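PDB 1ZU4: ftsY from Mycoplasma mycoides, which is the signal recognition particle receptor FtsY, represented here by its NG domain, a helical bundle joined to an SRP54-type GTPase domain of the P-loop class. Local coordinates for residues E212-K215 with M216-I219; A200-L203 with Q204-T207. One frame throughout, in Å; residues are numbered along the deposited sequence.

Contact 1. Residues E212-K215 with M216-I219; sequences ELEK and MNKI
Met-216 N donates to Glu-212 O at 2.9 Å, the first of four consecutive i to i+4 hydrogen bonds here, within the alpha-helix 206-221 of the P-loop GTPase domain. The Met-216 side chain runs back over the same carbonyl, with CG 3.4 Å from Glu-212 O. Beyond CG the thioether is extended, and it is buried against Pro-176 and Val-180 of helix 176-189, Ala-141 and Met-109 of strand 106-111. Asn-217 follows, its N bonded almost straight to Leu-213 O (N-H...O angle 171°). Because its CG stands beside the backbone N, anti to the carbonyl carbon (chi1 -80°), the amide folds back on the preceding turn, Asn-217 CG 3.1 Å from Leu-213 O; ND2 lies close to that oxygen as well, but at an angle too poor for a hydrogen bond. The Glu-214 carboxylate stands nearly perpendicular to this amide, their planes 82° apart, with Glu-214 OE1 3.7 Å from Asn-217 ND2. At Lys-218 the backbone N binds Glu-214 O, while the aliphatic chain passes the bent glutamate and brings Lys-218 CG to 3.6 Å from Glu-214 OE2; its NZ stays 4.9 Å from Glu-214 OE2, so the opposite charges do not meet and any attraction is probably weak. Ile-219 N is hydrogen-bonded to Lys-215 O, over which its CG1 packs. The Lys-215 side chain turns toward the N-terminal end of the helix, where NZ forms salt bridges with Asp-175 and with Glu-212, 3.3 Å from OE2 of the latter.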
ATOM      1  N   GLU A 212       3.229  -6.086 -22.620  1.00 21.48           N
ATOM      2  CA  GLU A 212       2.396  -7.116 -22.044  1.00 21.31           C
ATOM      3  C   GLU A 212       1.217  -6.451 -21.336  1.00 20.53           C
ATOM      4  O   GLU A 212       0.061  -6.910 -21.477  1.00 20.25           O
ATOM      5  CB  GLU A 212       3.222  -7.996 -21.074  1.00 22.23           C
ATOM      6  CG  GLU A 212       4.102  -9.077 -21.770  1.00 23.12           C
ATOM      7  CD  GLU A 212       3.276 -10.040 -22.659  1.00 24.09           C
ATOM      8  OE1 GLU A 212       2.117 -10.346 -22.335  1.00 29.36           O
ATOM      9  OE2 GLU A 212       3.775 -10.503 -23.694  1.00 32.70           O
ATOM     10  N   LEU A 213       1.496  -5.381 -20.583  1.00 19.66           N
ATOM     11  CA  LEU A 213       0.408  -4.672 -19.884  1.00 19.18           C
ATOM     12  C   LEU A 213      -0.586  -4.133 -20.890  1.00 19.26           C
ATOM     13  O   LEU A 213      -1.780  -4.116 -20.636  1.00 18.19           O
ATOM     14  CB  LEU A 213       0.957  -3.515 -19.046  1.00 19.83           C
ATOM     15  CG  LEU A 213       1.784  -3.877 -17.779  1.00 21.15           C
ATOM     16  CD1 LEU A 213       2.270  -2.645 -17.087  1.00 22.59           C
ATOM     17  CD2 LEU A 213       0.923  -4.699 -16.821  1.00 22.67           C
ATOM     18  N   GLU A 214      -0.103  -3.676 -22.048  1.00 19.48           N
ATOM     19  CA  GLU A 214      -1.013  -3.134 -23.027  1.00 19.82           C
ATOM     20  C   GLU A 214      -1.809  -4.283 -23.701  1.00 18.81           C
ATOM     21  O   GLU A 214      -3.035  -4.178 -23.887  1.00 17.44           O
ATOM     22  CB  GLU A 214      -0.276  -2.176 -23.997  1.00 21.05           C
ATOM     23  CG  GLU A 214      -1.120  -1.667 -25.144  1.00 25.40           C
ATOM     24  CD  GLU A 214      -2.193  -0.671 -24.736  1.00 31.80           C
ATOM     25  OE1 GLU A 214      -2.084  -0.100 -23.631  1.00 33.27           O
ATOM     26  OE2 GLU A 214      -3.166  -0.468 -25.522  1.00 33.99           O
ATOM     27  N   LYS A 215      -1.150  -5.394 -24.024  1.00 18.08           N
ATOM     28  CA  LYS A 215      -1.918  -6.580 -24.466  1.00 18.78           C
ATOM     29  C   LYS A 215      -3.025  -6.935 -23.486  1.00 18.57           C
ATOM     30  O   LYS A 215      -4.171  -7.175 -23.884  1.00 19.27           O
ATOM     31  CB  LYS A 215      -1.031  -7.807 -24.657  1.00 18.90           C
ATOM     32  CG  LYS A 215      -0.323  -7.850 -25.926  1.00 17.43           C
ATOM     33  CD  LYS A 215       0.265  -9.226 -26.177  1.00 20.43           C
ATOM     34  CE  LYS A 215       1.745  -9.265 -25.866  1.00 25.81           C
ATOM     35  NZ  LYS A 215       2.440 -10.299 -26.718  1.00 29.06           N
ATOM     36  N   MET A 216      -2.697  -6.936 -22.203  1.00 18.83           N
ATOM     37  CA  MET A 216      -3.698  -7.298 -21.169  1.00 18.42           C
ATOM     38  C   MET A 216      -4.873  -6.313 -21.171  1.00 16.91           C
ATOM     39  O   MET A 216      -6.041  -6.703 -21.145  1.00 18.71           O
ATOM     40  CB  MET A 216      -3.025  -7.343 -19.800  1.00 16.36           C
ATOM     41  CG  MET A 216      -2.200  -8.598 -19.631  1.00 19.81           C
ATOM     42  SD  MET A 216      -1.331  -8.541 -18.079  1.00 20.14           S
ATOM     43  CE  MET A 216      -0.290  -9.932 -18.201  1.00 18.77           C
ATOM     44  N   ASN A 217      -4.543  -5.032 -21.125  1.00 17.24           N
ATOM     45  CA  ASN A 217      -5.480  -3.948 -21.219  1.00 17.59           C
ATOM     46  C   ASN A 217      -6.434  -4.106 -22.401  1.00 17.60           C
ATOM     47  O   ASN A 217      -7.654  -3.958 -22.259  1.00 18.18           O
ATOM     48  CB  ASN A 217      -4.685  -2.673 -21.399  1.00 17.17           C
ATOM     49  CG  ASN A 217      -4.116  -2.146 -20.106  1.00 20.23           C
ATOM     50  OD1 ASN A 217      -4.502  -2.575 -18.999  1.00 19.94           O
ATOM     51  ND2 ASN A 217      -3.191  -1.171 -20.228  1.00 24.36           N
ATOM     52  N   LYS A 218      -5.871  -4.407 -23.562  1.00 17.43           N
ATOM     53  CA  LYS A 218      -6.661  -4.599 -24.774  1.00 18.81           C
ATOM     54  C   LYS A 218      -7.625  -5.778 -24.636  1.00 18.93           C
ATOM     55  O   LYS A 218      -8.779  -5.696 -25.021  1.00 18.78           O
ATOM     56  CB  LYS A 218      -5.729  -4.746 -25.990  1.00 20.18           C
ATOM     57  CG  LYS A 218      -5.052  -3.391 -26.465  1.00 21.29           C
ATOM     58  CD  LYS A 218      -6.165  -2.290 -26.576  1.00 27.02           C
ATOM     59  CE  LYS A 218      -5.972  -1.341 -27.763  1.00 31.78           C
ATOM     60  NZ  LYS A 218      -7.258  -0.639 -28.124  1.00 35.34           N
ATOM     61  N   ILE A 219      -7.166  -6.859 -24.021  1.00 18.47           N
ATOM     62  CA  ILE A 219      -8.048  -8.004 -23.797  1.00 18.33           C
ATOM     63  C   ILE A 219      -9.217  -7.651 -22.861  1.00 18.34           C
ATOM     64  O   ILE A 219     -10.384  -8.041 -23.116  1.00 18.18           O
ATOM     65  CB  ILE A 219      -7.260  -9.221 -23.194  1.00 16.93           C
ATOM     66  CG1 ILE A 219      -6.509  -9.925 -24.322  1.00 16.28           C
ATOM     67  CG2 ILE A 219      -8.250 -10.253 -22.624  1.00 17.67           C
ATOM     68  CD1 ILE A 219      -5.366 -10.742 -23.897  1.00 15.40           C
TER

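Contact 2. Residues A200-L203 with Q204-T207; sequences AGRL and QNKT
The backbone turns from the extended Arg-202 into a short 3-10 turn at Leu-203 and Gln-204, where Asn-205 N makes a weak hydrogen bond to Arg-202 O (3.1 Å) and Lys-206 N a bond to Leu-203 O (3.0 Å). The Arg-202 chain, extended from CG to NE, runs alongside Gln-204 in the same direction. Its NH1 donates to Gln-204 OE1 at 3.0 Å, with the oxygen at the guanidinium edge, while the guanidinium and the Gln-204 amide planes are 50° apart. The turn is the N-terminal lead-in to helix 206-221, in the loop after strand 194-198 of the P-loop GTPase domain, and Asn-205 occupies the N-cap position without a capping bond from its side chain. With CG beside its own backbone N (chi1 -71°), Asn-205 lays its amide next to the arginine, ND2 being 3.8 Å from Arg-202 CD. The planes of this amide and the guanidinium are 18° apart. Arg-202 also touches Asn-114 and Phe-144, and Gly-201 N makes a weak hydrogen bond to Asn-114 OD1 of another loop. At the start of the helix, Lys-206 CB rests 3.3 Å from Leu-203 O.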
ATOM      1  N   ALA A 200       4.432  -9.877 -13.763  1.00 26.48           N
ATOM      2  CA  ALA A 200       5.853  -9.899 -13.427  1.00 28.24           C
ATOM      3  C   ALA A 200       6.359  -8.468 -13.529  1.00 29.69           C
ATOM      4  O   ALA A 200       5.753  -7.649 -14.218  1.00 30.21           O
ATOM      5  CB  ALA A 200       6.621 -10.821 -14.396  1.00 28.97           C
ATOM      6  N   GLY A 201       7.465  -8.165 -12.866  1.00 30.58           N
ATOM      7  CA  GLY A 201       8.066  -6.852 -13.016  1.00 32.62           C
ATOM      8  C   GLY A 201       9.558  -6.784 -12.813  1.00 33.84           C
ATOM      9  O   GLY A 201      10.073  -7.182 -11.768  1.00 33.68           O
ATOM     10  N   ARG A 202      10.243  -6.255 -13.827  1.00 35.31           N
ATOM     11  CA  ARG A 202      11.660  -5.876 -13.741  1.00 36.47           C
ATOM     12  C   ARG A 202      11.849  -4.618 -14.576  1.00 36.25           C
ATOM     13  O   ARG A 202      11.466  -4.611 -15.739  1.00 36.22           O
ATOM     14  CB  ARG A 202      12.544  -6.935 -14.388  1.00 37.13           C
ATOM     15  CG  ARG A 202      12.690  -8.259 -13.716  1.00 39.66           C
ATOM     16  CD  ARG A 202      13.794  -8.937 -14.473  1.00 44.80           C
ATOM     17  NE  ARG A 202      13.912 -10.365 -14.201  1.00 49.99           N
ATOM     18  CZ  ARG A 202      14.689 -11.186 -14.908  1.00 52.12           C
ATOM     19  NH1 ARG A 202      15.405 -10.735 -15.947  1.00 52.53           N
ATOM     20  NH2 ARG A 202      14.744 -12.467 -14.577  1.00 53.17           N
ATOM     21  N   LEU A 203      12.436  -3.561 -14.025  1.00 36.41           N
ATOM     22  CA  LEU A 203      12.779  -2.379 -14.847  1.00 36.76           C
ATOM     23  C   LEU A 203      13.538  -2.744 -16.139  1.00 36.72           C
ATOM     24  O   LEU A 203      13.279  -2.165 -17.193  1.00 37.78           O
ATOM     25  CB  LEU A 203      13.590  -1.365 -14.041  1.00 36.88           C
ATOM     26  CG  LEU A 203      12.998  -0.749 -12.759  1.00 37.01           C
ATOM     27  CD1 LEU A 203      11.753   0.139 -13.017  1.00 37.02           C
ATOM     28  CD2 LEU A 203      12.697  -1.803 -11.743  1.00 36.15           C
ATOM     29  N   GLN A 204      14.431  -3.729 -16.052  1.00 36.32           N
ATOM     30  CA  GLN A 204      15.241  -4.228 -17.179  1.00 35.71           C
ATOM     31  C   GLN A 204      14.418  -4.563 -18.422  1.00 34.45           C
ATOM     32  O   GLN A 204      14.827  -4.246 -19.555  1.00 33.55           O
ATOM     33  CB  GLN A 204      15.984  -5.507 -16.758  1.00 36.07           C
ATOM     34  CG  GLN A 204      16.783  -6.180 -17.905  1.00 38.95           C
ATOM     35  CD  GLN A 204      16.843  -7.711 -17.802  1.00 41.97           C
ATOM     36  OE1 GLN A 204      15.803  -8.384 -17.749  1.00 43.28           O
ATOM     37  NE2 GLN A 204      18.062  -8.263 -17.798  1.00 41.49           N
ATOM     38  N   ASN A 205      13.291  -5.247 -18.193  1.00 32.58           N
ATOM     39  CA  ASN A 205      12.404  -5.694 -19.263  1.00 31.62           C
ATOM     40  C   ASN A 205      11.289  -4.668 -19.545  1.00 29.18           C
ATOM     41  O   ASN A 205      10.204  -5.056 -19.989  1.00 28.41           O
ATOM     42  CB  ASN A 205      11.725  -7.041 -18.907  1.00 32.00           C
ATOM     43  CG  ASN A 205      12.677  -8.251 -18.928  1.00 36.84           C
ATOM     44  OD1 ASN A 205      13.588  -8.374 -19.772  1.00 40.61           O
ATOM     45  ND2 ASN A 205      12.427  -9.183 -18.009  1.00 37.95           N
ATOM     46  N   LYS A 206      11.541  -3.385 -19.278  1.00 27.79           N
ATOM     47  CA  LYS A 206      10.545  -2.308 -19.489  1.00 26.72           C
ATOM     48  C   LYS A 206       9.671  -2.402 -20.731  1.00 26.35           C
ATOM     49  O   LYS A 206       8.459  -2.252 -20.631  1.00 25.73           O
ATOM     50  CB  LYS A 206      11.194  -0.930 -19.470  1.00 27.49           C
ATOM     51  CG  LYS A 206      10.186   0.241 -19.472  1.00 27.57           C
ATOM     52  CD  LYS A 206      10.933   1.556 -19.515  1.00 28.56           C
ATOM     53  CE  LYS A 206       9.984   2.714 -19.518  1.00 30.15           C
ATOM     54  NZ  LYS A 206      10.696   4.031 -19.335  1.00 34.26           N
ATOM     55  N   THR A 207      10.279  -2.612 -21.897  1.00 24.98           N
ATOM     56  CA  THR A 207       9.523  -2.537 -23.143  1.00 24.66           C
ATOM     57  C   THR A 207       8.576  -3.699 -23.204  1.00 24.75           C
ATOM     58  O   THR A 207       7.417  -3.525 -23.585  1.00 25.71           O
ATOM     59  CB  THR A 207      10.457  -2.527 -24.433  1.00 26.01           C
ATOM     60  OG1 THR A 207      11.329  -3.680 -24.418  1.00 23.74           O
ATOM     61  CG2 THR A 207      11.309  -1.263 -24.497  1.00 24.15           C
TER

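In the fold
From the N terminus the chain passes through the helical bundle and enters the GTPase domain; after strand 194-198 it reaches contact 2, whose turn closes the loop leading into helix 206-221. Contact 1 follows farther along that helix. The two are in series, neither nested nor crossed, with centres about 15 Å apart and nearest atoms about 5 Å apart without touching. Contact 2 lies beside the loop that carries Asn-114. Helix 206-221 thus runs from a surface turn to a partly buried segment, contact 1, against strand 106-111 of the central sheet and helix 176-189.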